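Local atomic coordinates of short chain dehydrogenase (Leptospira borgpetersenii serovar Hardjo-bovis, PDB entry 6UH2), a protein that binds NAD and, as a member of the short-chain dehydrogenase/reductase family, probably interconverts alcohol and carbonyl groups. Residues B[72-77]-B[125-130]; B[48-53]-B[67-72]; B[150-155]-B[171-176]. All blocks are in the same frame, centred on the assembly; numbering follows the deposited sequence.

Contact 1 of 3, residues B[72-77]-B[125-130]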
loop_
_atom_site.group_PDB
_atom_site.type_symbol
_atom_site.label_atom_id
_atom_site.label_comp_id
_atom_site.label_asym_id
_atom_site.label_seq_id
_atom_site.Cartn_x
_atom_site.Cartn_y
_atom_site.Cartn_z
ATOM N N THR B 72 14.576 -21.337 -11.554
ATOM C CA THR B 72 15.273 -22.240 -10.653
ATOM C C THR B 72 16.639 -22.649 -11.184
ATOM O O THR B 72 17.381 -23.315 -10.464
ATOM C CB THR B 72 14.450 -23.509 -10.382
ATOM O OG1 THR B 72 14.405 -24.335 -11.558
ATOM C CG2 THR B 72 13.030 -23.159 -9.947
ATOM N N ASN B 73 16.986 -22.262 -12.418
ATOM C CA ASN B 73 18.229 -22.677 -13.079
ATOM C C ASN B 73 19.216 -21.511 -13.075
ATOM O O ASN B 73 19.091 -20.583 -13.882
ATOM C CB ASN B 73 17.940 -23.150 -14.505
ATOM C CG ASN B 73 19.159 -23.774 -15.176
ATOM O OD1 ASN B 73 20.212 -23.147 -15.306
ATOM N ND2 ASN B 73 19.018 -25.021 -15.594
ATOM N N ARG B 74 20.227 -21.581 -12.197
ATOM C CA ARG B 74 21.200 -20.489 -12.111
ATOM C C ARG B 74 21.919 -20.264 -13.440
ATOM O O ARG B 74 22.169 -19.117 -13.827
ATOM C CB ARG B 74 22.221 -20.750 -11.000
ATOM C CG ARG B 74 23.269 -19.636 -10.884
ATOM C CD ARG B 74 24.229 -19.812 -9.705
ATOM N NE ARG B 74 23.606 -19.526 -8.412
ATOM C CZ ARG B 74 23.647 -18.348 -7.786
ATOM N NH1 ARG B 74 24.259 -17.305 -8.331
ATOM N NH2 ARG B 74 23.056 -18.209 -6.601
ATOM N N LYS B 75 22.286 -21.339 -14.145
ATOM C CA LYS B 75 23.022 -21.150 -15.393
ATOM C C LYS B 75 22.185 -20.375 -16.408
ATOM O O LYS B 75 22.695 -19.465 -17.080
ATOM C CB LYS B 75 23.461 -22.501 -15.965
ATOM C CG LYS B 75 24.463 -22.382 -17.116
ATOM C CD LYS B 75 24.694 -23.723 -17.799
ATOM C CE LYS B 75 25.542 -23.572 -19.068
ATOM N NZ LYS B 75 24.917 -22.630 -20.049
ATOM N N GLU B 76 20.898 -20.721 -16.524
ATOM C CA GLU B 76 19.984 -19.997 -17.407
ATOM C C GLU B 76 19.891 -18.526 -17.029
ATOM O O GLU B 76 19.981 -17.643 -17.890
ATOM C CB GLU B 76 18.588 -20.615 -17.349
ATOM C CG GLU B 76 18.360 -21.824 -18.222
ATOM C CD GLU B 76 16.900 -22.247 -18.204
ATOM O OE1 GLU B 76 16.611 -23.440 -17.949
ATOM O OE2 GLU B 76 16.036 -21.373 -18.424
ATOM N N ILE B 77 19.670 -18.245 -15.746
ATOM C CA ILE B 77 19.504 -16.865 -15.307
ATOM C C ILE B 77 20.796 -16.083 -15.509
ATOM O O ILE B 77 20.780 -14.929 -15.958
ATOM C CB ILE B 77 19.042 -16.831 -13.842
ATOM C CG1 ILE B 77 17.647 -17.466 -13.701
ATOM C CG2 ILE B 77 19.116 -15.407 -13.282
ATOM C CD1 ILE B 77 16.601 -16.939 -14.678
ATOM N N THR B 125 12.936 -16.326 -6.184
ATOM C CA THR B 125 12.962 -14.943 -5.714
ATOM C C THR B 125 14.361 -14.565 -5.243
ATOM O O THR B 125 14.841 -13.460 -5.524
ATOM C CB THR B 125 11.922 -14.742 -4.600
ATOM O OG1 THR B 125 10.609 -14.850 -5.161
ATOM C CG2 THR B 125 12.043 -13.357 -3.961
ATOM N N PHE B 126 15.040 -15.489 -4.551
ATOM C CA PHE B 126 16.411 -15.248 -4.106
ATOM C C PHE B 126 17.346 -15.024 -5.288
ATOM O O PHE B 126 18.151 -14.083 -5.297
ATOM C CB PHE B 126 16.908 -16.428 -3.273
ATOM C CG PHE B 126 18.400 -16.611 -3.331
ATOM C CD1 PHE B 126 19.244 -15.727 -2.675
ATOM C CD2 PHE B 126 18.955 -17.667 -4.038
ATOM C CE1 PHE B 126 20.626 -15.897 -2.733
ATOM C CE2 PHE B 126 20.327 -17.850 -4.101
ATOM C CZ PHE B 126 21.165 -16.964 -3.453
ATOM N N LEU B 127 17.271 -15.904 -6.282
ATOM C CA LEU B 127 18.219 -15.879 -7.392
ATOM C C LEU B 127 18.042 -14.625 -8.242
ATOM O O LEU B 127 19.022 -13.942 -8.577
ATOM C CB LEU B 127 18.040 -17.144 -8.232
ATOM C CG LEU B 127 19.113 -17.537 -9.235
ATOM C CD1 LEU B 127 20.384 -17.908 -8.505
ATOM C CD2 LEU B 127 18.614 -18.707 -10.071
ATOM N N LEU B 128 16.798 -14.307 -8.608
ATOM C CA LEU B 128 16.558 -13.110 -9.408
ATOM C C LEU B 128 16.903 -11.857 -8.618
ATOM O O LEU B 128 17.437 -10.894 -9.177
ATOM C CB LEU B 128 15.102 -13.063 -9.895
ATOM C CG LEU B 128 14.780 -13.786 -11.214
ATOM C CD1 LEU B 128 15.330 -13.012 -12.409
ATOM C CD2 LEU B 128 15.346 -15.208 -11.214
ATOM N N SER B 129 16.605 -11.850 -7.315
ATOM C CA SER B 129 16.983 -10.702 -6.492
ATOM C C SER B 129 18.496 -10.572 -6.410
ATOM O O SER B 129 19.033 -9.458 -6.424
ATOM C CB SER B 129 16.377 -10.822 -5.093
ATOM O OG SER B 129 14.957 -10.767 -5.153
ATOM N N GLN B 130 19.204 -11.701 -6.378
ATOM C CA GLN B 130 20.656 -11.660 -6.214
ATOM C C GLN B 130 21.347 -11.151 -7.478
ATOM O O GLN B 130 22.243 -10.297 -7.405
ATOM C CB GLN B 130 21.187 -13.045 -5.830
ATOM C CG GLN B 130 22.710 -13.060 -5.612
ATOM C CD GLN B 130 23.275 -14.456 -5.433
ATOM O OE1 GLN B 130 23.146 -15.306 -6.312
ATOM N NE2 GLN B 130 23.889 -14.706 -4.279
#
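Arg74 and Gln130 make the polar part of this helix-to-helix contact. Both terminal nitrogens of the guanidinium converge on one oxygen: NH2 lies 2.9 Å and NH1 3.1 Å from Gln130 OE1, and both bonds are clearly bent. OE1 sits close to the guanidinium plane, whereas the amide plane is turned 62° from it. An extended Gln130 side chain brings OE1 over, and the bend of the Arg74 chain at chi3 (-73°) points the NH1/NH2 end of the guanidinium at that oxygen. Tyr131 OH gives NH1 a further partner.

The apolar part centres on Leu127. Its CD1 lies over one face of the guanidinium, toward the rim, 3.4 Å from Arg74 CZ, while CD2 faces the start of helix 74-86 and meets Ile77 CG1 at 4.0 Å. Deeper in, Leu128 CD2 touches Ile77 CD1 at 4.1 Å, the two side chains crossing at about a right angle.

Capping is local: Asn73, at the N-cap of helix 74-86, accepts from Glu76 N through OD1 (2.8 Å).

The chemistry is thus graded, from buried aliphatic branches to an exposed arginine whose paired grip on a neutral amide oxygen, with Leu127 CD1 over one face, probably limits how far the guanidinium can turn.

Contact 2 of 3, residues B[48-53]-B[67-72]. With NAD (nicotinamide-adenine-dinucleotide), chain D.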
loop_
_atom_site.group_PDB
_atom_site.type_symbol
_atom_site.label_atom_id
_atom_site.label_comp_id
_atom_site.label_asym_id
_atom_site.label_seq_id
_atom_site.Cartn_x
_atom_site.Cartn_y
_atom_site.Cartn_z
ATOM N N ILE B 48 9.990 -7.036 -19.876
ATOM C CA ILE B 48 10.571 -8.337 -20.177
ATOM C C ILE B 48 9.888 -9.359 -19.277
ATOM O O ILE B 48 9.906 -9.230 -18.045
ATOM C CB ILE B 48 12.095 -8.348 -19.979
ATOM C CG1 ILE B 48 12.768 -7.371 -20.946
ATOM C CG2 ILE B 48 12.644 -9.761 -20.178
ATOM C CD1 ILE B 48 14.246 -7.169 -20.706
ATOM N N CYS B 49 9.282 -10.366 -19.885
ATOM C CA CYS B 49 8.664 -11.459 -19.143
ATOM C C CYS B 49 9.600 -12.664 -19.156
ATOM O O CYS B 49 10.010 -13.118 -20.232
ATOM C CB CYS B 49 7.310 -11.824 -19.752
ATOM S SG CYS B 49 6.679 -13.405 -19.130
ATOM N N LEU B 50 9.950 -13.171 -17.967
ATOM C CA LEU B 50 10.701 -14.415 -17.816
ATOM C C LEU B 50 9.745 -15.494 -17.326
ATOM O O LEU B 50 9.223 -15.399 -16.211
ATOM C CB LEU B 50 11.861 -14.282 -16.825
ATOM C CG LEU B 50 13.008 -13.302 -17.019
ATOM C CD1 LEU B 50 14.082 -13.583 -15.978
ATOM C CD2 LEU B 50 13.582 -13.410 -18.412
ATOM N N ASP B 51 9.548 -16.533 -18.139
ATOM C CA ASP B 51 8.536 -17.539 -17.844
ATOM C C ASP B 51 8.825 -18.728 -18.743
ATOM O O ASP B 51 9.207 -18.515 -19.900
ATOM C CB ASP B 51 7.134 -16.958 -18.103
ATOM C CG ASP B 51 6.011 -17.744 -17.424
ATOM O OD1 ASP B 51 5.932 -18.980 -17.599
ATOM O OD2 ASP B 51 5.179 -17.109 -16.738
ATOM N N PRO B 52 8.727 -19.973 -18.261
ATOM C CA PRO B 52 8.854 -21.113 -19.191
ATOM C C PRO B 52 7.705 -21.206 -20.176
ATOM O O PRO B 52 7.865 -21.823 -21.237
ATOM C CB PRO B 52 8.897 -22.335 -18.261
ATOM C CG PRO B 52 8.251 -21.888 -17.022
ATOM C CD PRO B 52 8.609 -20.424 -16.870
ATOM N N GLU B 53 6.562 -20.611 -19.859
ATOM C CA GLU B 53 5.372 -20.665 -20.692
ATOM C C GLU B 53 5.243 -19.390 -21.508
ATOM O O GLU B 53 5.491 -18.284 -21.016
ATOM C CB GLU B 53 4.110 -20.851 -19.841
ATOM C CG GLU B 53 4.083 -22.144 -19.062
ATOM C CD GLU B 53 4.237 -23.350 -19.961
ATOM O OE1 GLU B 53 5.030 -24.260 -19.620
ATOM O OE2 GLU B 53 3.570 -23.375 -21.016
ATOM N N ILE B 67 11.206 -13.934 -22.625
ATOM C CA ILE B 67 12.371 -14.804 -22.574
ATOM C C ILE B 67 11.942 -16.113 -21.931
ATOM O O ILE B 67 11.537 -16.140 -20.764
ATOM C CB ILE B 67 13.532 -14.155 -21.811
ATOM C CG1 ILE B 67 13.929 -12.842 -22.498
ATOM C CG2 ILE B 67 14.703 -15.119 -21.724
ATOM C CD1 ILE B 67 14.917 -12.014 -21.707
ATOM N N GLN B 68 12.016 -17.198 -22.692
ATOM C CA GLN B 68 11.715 -18.511 -22.133
ATOM C C GLN B 68 12.800 -18.880 -21.123
ATOM O O GLN B 68 13.966 -19.060 -21.489
ATOM C CB GLN B 68 11.623 -19.535 -23.258
ATOM C CG GLN B 68 11.329 -20.960 -22.802
ATOM C CD GLN B 68 11.308 -21.928 -23.980
ATOM O OE1 GLN B 68 11.115 -21.521 -25.120
ATOM N NE2 GLN B 68 11.526 -23.207 -23.707
ATOM N N ALA B 69 12.426 -18.991 -19.847
ATOM C CA ALA B 69 13.428 -19.131 -18.803
ATOM C C ALA B 69 12.838 -19.829 -17.591
ATOM O O ALA B 69 11.639 -19.738 -17.317
ATOM C CB ALA B 69 13.989 -17.774 -18.371
ATOM N N ASP B 70 13.720 -20.498 -16.853
ATOM C CA ASP B 70 13.391 -21.217 -15.630
ATOM C C ASP B 70 14.186 -20.568 -14.506
ATOM O O ASP B 70 15.415 -20.705 -14.458
ATOM C CB ASP B 70 13.732 -22.697 -15.796
ATOM C CG ASP B 70 13.537 -23.505 -14.519
ATOM O OD1 ASP B 70 13.221 -22.939 -13.449
ATOM O OD2 ASP B 70 13.712 -24.734 -14.605
ATOM N N ILE B 71 13.488 -19.874 -13.601
ATOM C CA ILE B 71 14.159 -19.128 -12.538
ATOM C C ILE B 71 14.789 -20.028 -11.485
ATOM O O ILE B 71 15.466 -19.525 -10.585
ATOM C CB ILE B 71 13.199 -18.134 -11.848
ATOM C CG1 ILE B 71 12.073 -18.881 -11.129
ATOM C CG2 ILE B 71 12.659 -17.096 -12.871
ATOM C CD1 ILE B 71 11.080 -17.972 -10.412
ATOM N N THR B 72 14.576 -21.337 -11.554
ATOM C CA THR B 72 15.273 -22.240 -10.653
ATOM C C THR B 72 16.639 -22.649 -11.184
ATOM O O THR B 72 17.381 -23.315 -10.464
ATOM C CB THR B 72 14.450 -23.509 -10.382
ATOM O OG1 THR B 72 14.405 -24.335 -11.558
ATOM C CG2 THR B 72 13.030 -23.159 -9.947
HETATM P PA NAD D . -0.296 -18.588 -12.257
HETATM O O1A NAD D . -0.200 -20.095 -11.911
HETATM O O2A NAD D . -1.423 -18.083 -13.160
HETATM O O5B NAD D . 1.123 -18.034 -12.858
HETATM C C5B NAD D . 2.389 -18.385 -12.332
HETATM C C4B NAD D . 3.330 -18.174 -13.488
HETATM O O4B NAD D . 4.658 -18.511 -12.938
HETATM C C3B NAD D . 3.068 -19.117 -14.673
HETATM O O3B NAD D . 3.087 -18.383 -15.922
HETATM C C2B NAD D . 4.277 -20.061 -14.633
HETATM O O2B NAD D . 4.644 -20.530 -15.938
HETATM C C1B NAD D . 5.360 -19.200 -13.941
HETATM N N9A NAD D . 6.390 -20.114 -13.458
HETATM C C8A NAD D . 6.232 -21.371 -12.877
HETATM N N7A NAD D . 7.386 -21.931 -12.632
HETATM C C5A NAD D . 8.345 -21.027 -13.088
HETATM C C6A NAD D . 9.735 -21.055 -13.131
HETATM N N6A NAD D . 10.450 -22.098 -12.664
HETATM N N1A NAD D . 10.374 -19.990 -13.639
HETATM C C2A NAD D . 9.682 -18.949 -14.105
HETATM N N3A NAD D . 8.351 -18.839 -14.119
HETATM C C4A NAD D . 7.725 -19.905 -13.597
HETATM O O3 NAD D . -0.313 -17.726 -10.886
HETATM P PN NAD D . -1.024 -16.343 -10.457
HETATM O O1N NAD D . -2.385 -16.614 -9.769
HETATM O O2N NAD D . -0.841 -15.357 -11.615
HETATM O O5D NAD D . 0.029 -16.016 -9.190
HETATM C C5D NAD D . 1.067 -15.081 -9.394
HETATM C C4D NAD D . 1.703 -14.836 -8.028
HETATM O O4D NAD D . 0.688 -14.441 -7.021
HETATM C C3D NAD D . 2.283 -16.137 -7.475
HETATM O O3D NAD D . 3.456 -15.873 -6.695
HETATM C C2D NAD D . 1.208 -16.688 -6.489
HETATM O O2D NAD D . 1.746 -17.479 -5.443
HETATM C C1D NAD D . 0.668 -15.336 -5.941
HETATM N N1N NAD D . -0.754 -15.400 -5.448
HETATM C C2N NAD D . -1.764 -15.829 -6.254
HETATM C C3N NAD D . -3.041 -15.869 -5.756
HETATM C C7N NAD D . -4.139 -16.346 -6.644
HETATM O O7N NAD D . -5.234 -16.558 -6.145
HETATM N N7N NAD D . -3.880 -16.514 -7.960
HETATM C C4N NAD D . -3.268 -15.459 -4.430
HETATM C C5N NAD D . -2.235 -15.040 -3.646
HETATM C C6N NAD D . -0.950 -15.009 -4.182
#
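Ile67 packs beside Leu50 and Ile48 on one face of the parallel sheet, and its side chain can be followed outward. CB lies against Leu50 CD2 at 3.5 Å, tighter than usual for two carbons, and CG2 also lies against that methyl. CG1 stands beside the backbone N (chi1 -59°), which carries the chain between Leu50 CD2 and Ile48 CG2, and the terminal CD1 reaches Ile48 CG2 at 3.5 Å. Ile67 and Leu50 run side by side, pointing the same way.

The backbones are joined by a nearly straight bond from Ile67 N to Cys49 O (2.8 Å, 176°) and a weak one from Asp51 N to Ile67 O. Farther along, Ala69 N meets Asp51 O at 3.3 Å from well above the carbonyl plane, so regular ladder geometry is lost here.

Beyond this bond both segments meet NAD. The Asp51 carboxylate takes both adenosine ribose hydroxyls, with O2B on OD1 and O3B on OD2, each at 2.6 Å. At the adenine edge, NAD N6A donates to Asp70 OD1 at 3.0 Å. Ile71 N donates to NAD N1A at 3.1 Å. An acidic residue at the end of the second strand, clasping the ribose diol, is the hallmark of an NAD-binding Rossmann fold.

Contact 3 of 3, residues B[150-155]-B[171-176]. With NAD (nicotinamide-adenine-dinucleotide), chain D.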
loop_
_atom_site.group_PDB
_atom_site.type_symbol
_atom_site.label_atom_id
_atom_site.label_comp_id
_atom_site.label_asym_id
_atom_site.label_seq_id
_atom_site.Cartn_x
_atom_site.Cartn_y
_atom_site.Cartn_z
ATOM N N SER B 150 1.344 -13.760 -0.230
ATOM C CA SER B 150 -0.004 -14.303 -0.268
ATOM C C SER B 150 -0.636 -14.064 1.091
ATOM O O SER B 150 0.065 -14.016 2.112
ATOM C CB SER B 150 -0.007 -15.811 -0.581
ATOM O OG SER B 150 -1.308 -16.345 -0.364
ATOM N N ILE B 151 -1.966 -13.945 1.108
ATOM C CA ILE B 151 -2.651 -13.995 2.399
ATOM C C ILE B 151 -2.218 -15.218 3.194
ATOM O O ILE B 151 -2.245 -15.206 4.430
ATOM C CB ILE B 151 -4.180 -13.987 2.215
ATOM C CG1 ILE B 151 -4.607 -15.106 1.257
ATOM C CG2 ILE B 151 -4.639 -12.617 1.730
ATOM C CD1 ILE B 151 -6.111 -15.399 1.268
ATOM N N TYR B 152 -1.833 -16.297 2.517
ATOM C CA TYR B 152 -1.492 -17.519 3.237
ATOM C C TYR B 152 -0.048 -17.538 3.720
ATOM O O TYR B 152 0.375 -18.533 4.313
ATOM C CB TYR B 152 -1.782 -18.750 2.369
ATOM C CG TYR B 152 -3.267 -18.930 2.111
ATOM C CD1 TYR B 152 -4.204 -18.603 3.087
ATOM C CD2 TYR B 152 -3.732 -19.403 0.895
ATOM C CE1 TYR B 152 -5.560 -18.749 2.853
ATOM C CE2 TYR B 152 -5.087 -19.550 0.654
ATOM C CZ TYR B 152 -5.993 -19.221 1.635
ATOM O OH TYR B 152 -7.345 -19.365 1.408
ATOM N N GLY B 153 0.715 -16.480 3.469
ATOM C CA GLY B 153 1.967 -16.282 4.167
ATOM C C GLY B 153 1.832 -15.424 5.397
ATOM O O GLY B 153 2.832 -15.156 6.073
ATOM N N VAL B 154 0.600 -15.002 5.703
ATOM C CA VAL B 154 0.259 -14.118 6.816
ATOM C C VAL B 154 -0.808 -14.810 7.654
ATOM O O VAL B 154 -0.654 -14.999 8.864
ATOM C CB VAL B 154 -0.244 -12.752 6.301
ATOM C CG1 VAL B 154 -0.726 -11.885 7.444
ATOM C CG2 VAL B 154 0.830 -12.053 5.509
ATOM N N SER B 155 -1.915 -15.167 7.022
ATOM C CA SER B 155 -2.918 -15.985 7.675
ATOM C C SER B 155 -2.660 -17.455 7.340
ATOM O O SER B 155 -1.738 -17.794 6.595
ATOM C CB SER B 155 -4.323 -15.552 7.257
ATOM O OG SER B 155 -5.309 -16.174 8.065
ATOM N N GLU B 171 1.323 -26.921 3.348
ATOM C CA GLU B 171 2.267 -26.382 4.319
ATOM C C GLU B 171 3.404 -25.636 3.643
ATOM O O GLU B 171 3.866 -24.611 4.150
ATOM C CB GLU B 171 2.825 -27.506 5.198
ATOM C CG GLU B 171 3.744 -28.506 4.474
ATOM C CD GLU B 171 3.080 -29.138 3.268
ATOM O OE1 GLU B 171 2.009 -29.735 3.443
ATOM O OE2 GLU B 171 3.607 -29.011 2.138
ATOM N N VAL B 172 3.869 -26.132 2.493
ATOM C CA VAL B 172 5.057 -25.554 1.880
ATOM C C VAL B 172 4.729 -24.200 1.262
ATOM O O VAL B 172 5.597 -23.324 1.171
ATOM C CB VAL B 172 5.659 -26.539 0.852
ATOM C CG1 VAL B 172 4.689 -26.788 -0.319
ATOM C CG2 VAL B 172 6.999 -26.031 0.347
ATOM N N TYR B 173 3.481 -24.001 0.827
ATOM C CA TYR B 173 3.086 -22.678 0.346
ATOM C C TYR B 173 3.116 -21.660 1.482
ATOM O O TYR B 173 3.631 -20.548 1.314
ATOM C CB TYR B 173 1.698 -22.745 -0.286
ATOM C CG TYR B 173 1.320 -21.516 -1.081
ATOM C CD1 TYR B 173 1.892 -21.268 -2.319
ATOM C CD2 TYR B 173 0.388 -20.606 -0.595
ATOM C CE1 TYR B 173 1.532 -20.142 -3.063
ATOM C CE2 TYR B 173 0.031 -19.477 -1.322
ATOM C CZ TYR B 173 0.607 -19.254 -2.556
ATOM O OH TYR B 173 0.262 -18.134 -3.293
ATOM N N ALA B 174 2.579 -22.029 2.650
ATOM C CA ALA B 174 2.650 -21.146 3.812
ATOM C C ALA B 174 4.097 -20.861 4.189
ATOM O O ALA B 174 4.471 -19.713 4.449
ATOM C CB ALA B 174 1.905 -21.772 4.994
ATOM N N MET B 175 4.929 -21.905 4.215
ATOM C CA MET B 175 6.343 -21.730 4.539
ATOM C C MET B 175 7.015 -20.757 3.579
ATOM O O MET B 175 7.698 -19.817 4.005
ATOM C CB MET B 175 7.057 -23.078 4.485
ATOM C CG MET B 175 6.895 -23.963 5.712
ATOM S SD MET B 175 7.682 -25.548 5.338
ATOM C CE MET B 175 8.368 -26.013 6.937
ATOM N N THR B 176 6.867 -20.986 2.272
ATOM C CA THR B 176 7.651 -20.186 1.330
ATOM C C THR B 176 7.113 -18.766 1.190
ATOM O O THR B 176 7.894 -17.839 0.940
ATOM C CB THR B 176 7.726 -20.845 -0.056
ATOM O OG1 THR B 176 6.413 -20.996 -0.605
ATOM C CG2 THR B 176 8.419 -22.224 0.034
HETATM P PA NAD D . -0.296 -18.588 -12.257
HETATM O O1A NAD D . -0.200 -20.095 -11.911
HETATM O O2A NAD D . -1.423 -18.083 -13.160
HETATM O O5B NAD D . 1.123 -18.034 -12.858
HETATM C C5B NAD D . 2.389 -18.385 -12.332
HETATM C C4B NAD D . 3.330 -18.174 -13.488
HETATM O O4B NAD D . 4.658 -18.511 -12.938
HETATM C C3B NAD D . 3.068 -19.117 -14.673
HETATM O O3B NAD D . 3.087 -18.383 -15.922
HETATM C C2B NAD D . 4.277 -20.061 -14.633
HETATM O O2B NAD D . 4.644 -20.530 -15.938
HETATM C C1B NAD D . 5.360 -19.200 -13.941
HETATM N N9A NAD D . 6.390 -20.114 -13.458
HETATM C C8A NAD D . 6.232 -21.371 -12.877
HETATM N N7A NAD D . 7.386 -21.931 -12.632
HETATM C C5A NAD D . 8.345 -21.027 -13.088
HETATM C C6A NAD D . 9.735 -21.055 -13.131
HETATM N N6A NAD D . 10.450 -22.098 -12.664
HETATM N N1A NAD D . 10.374 -19.990 -13.639
HETATM C C2A NAD D . 9.682 -18.949 -14.105
HETATM N N3A NAD D . 8.351 -18.839 -14.119
HETATM C C4A NAD D . 7.725 -19.905 -13.597
HETATM O O3 NAD D . -0.313 -17.726 -10.886
HETATM P PN NAD D . -1.024 -16.343 -10.457
HETATM O O1N NAD D . -2.385 -16.614 -9.769
HETATM O O2N NAD D . -0.841 -15.357 -11.615
HETATM O O5D NAD D . 0.029 -16.016 -9.190
HETATM C C5D NAD D . 1.067 -15.081 -9.394
HETATM C C4D NAD D . 1.703 -14.836 -8.028
HETATM O O4D NAD D . 0.688 -14.441 -7.021
HETATM C C3D NAD D . 2.283 -16.137 -7.475
HETATM O O3D NAD D . 3.456 -15.873 -6.695
HETATM C C2D NAD D . 1.208 -16.688 -6.489
HETATM O O2D NAD D . 1.746 -17.479 -5.443
HETATM C C1D NAD D . 0.668 -15.336 -5.941
HETATM N N1N NAD D . -0.754 -15.400 -5.448
HETATM C C2N NAD D . -1.764 -15.829 -6.254
HETATM C C3N NAD D . -3.041 -15.869 -5.756
HETATM C C7N NAD D . -4.139 -16.346 -6.644
HETATM O O7N NAD D . -5.234 -16.558 -6.145
HETATM N N7N NAD D . -3.880 -16.514 -7.960
HETATM C C4N NAD D . -3.268 -15.459 -4.430
HETATM C C5N NAD D . -2.235 -15.040 -3.646
HETATM C C6N NAD D . -0.950 -15.009 -4.182
HETATM O O HOH W 1 -2.692 -17.722 -2.322
#
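Ser150 meets Tyr173 beside the nicotinamide riboside of NAD, in an arrangement consistent with the serine-tyrosine-lysine active site of short-chain dehydrogenases: Tyr173 and Lys177 are spaced as in the family's YxxxK motif, and both bind the cofactor. A chi1 of 169° swings Ser150 OG opposite the backbone N and up to the edge of the Tyr173 ring, near its plane and 3.5 Å from CE2. The same oxygen accepts from Tyr152 N at 2.9 Å along a nearly straight N-H...O line (169°), closing an ST turn that positions the serine oxygen relative to the short 3-10 segment 151-153.

Ile151 points away from helix 171-191, and its CD1 lies over one face of the Tyr152 ring, toward the rim. Tyr152 itself points toward the helix: its CB touches the Tyr173 ring edge, 4.1 Å from CD2, so Ser150 and Tyr152 both border the CD2-CE2 edge of the Tyr173 ring. The carbonyl of Tyr152 then receives a CA-H...O contact from Ala174, with Tyr152 O 3.5 Å from Ala174 CA. Gly153 and Ala174 have the nearest CA atoms across the contact, 4.9 Å apart, a close approach between a residue with no side chain and one with a single methyl.

No direct hydrogen bond joins the two segments. The polar link runs instead through a water that lies 2.8 Å from Ser150 OG and 3.1 Å from Tyr173 OH. On the cofactor side, Tyr173 OH is hydrogen-bonded to the nicotinamide ribose hydroxyl O2D at 2.7 Å, and O2D lies in the plane of the phenol ring.

Contacts 1 and 2 adjoin, sharing Thr72 where strand 64-68 leads on to helix 74-86; Leu128 CD2 packs on Ile71 CG2 and Glu76 OE2 reaches back to Asp70 N. Contact 2 is the buried one, set between two strands at one edge of the sheet, and relies on backbone bonds and aliphatic packing. Contact 1, between helices flanking the sheet, and contact 3, between a loop and a helix, are only partly buried. Contacts 2 and 3 have centres about 23 Å apart yet touch the same NAD, at its adenosine and nicotinamide ends. Carboxylates and a backbone N-H grip the cofactor in contact 2, hydroxyls and a water mark contact 3, while contact 1 pairs leucine-isoleucine packing with an exposed arginine-amide grip.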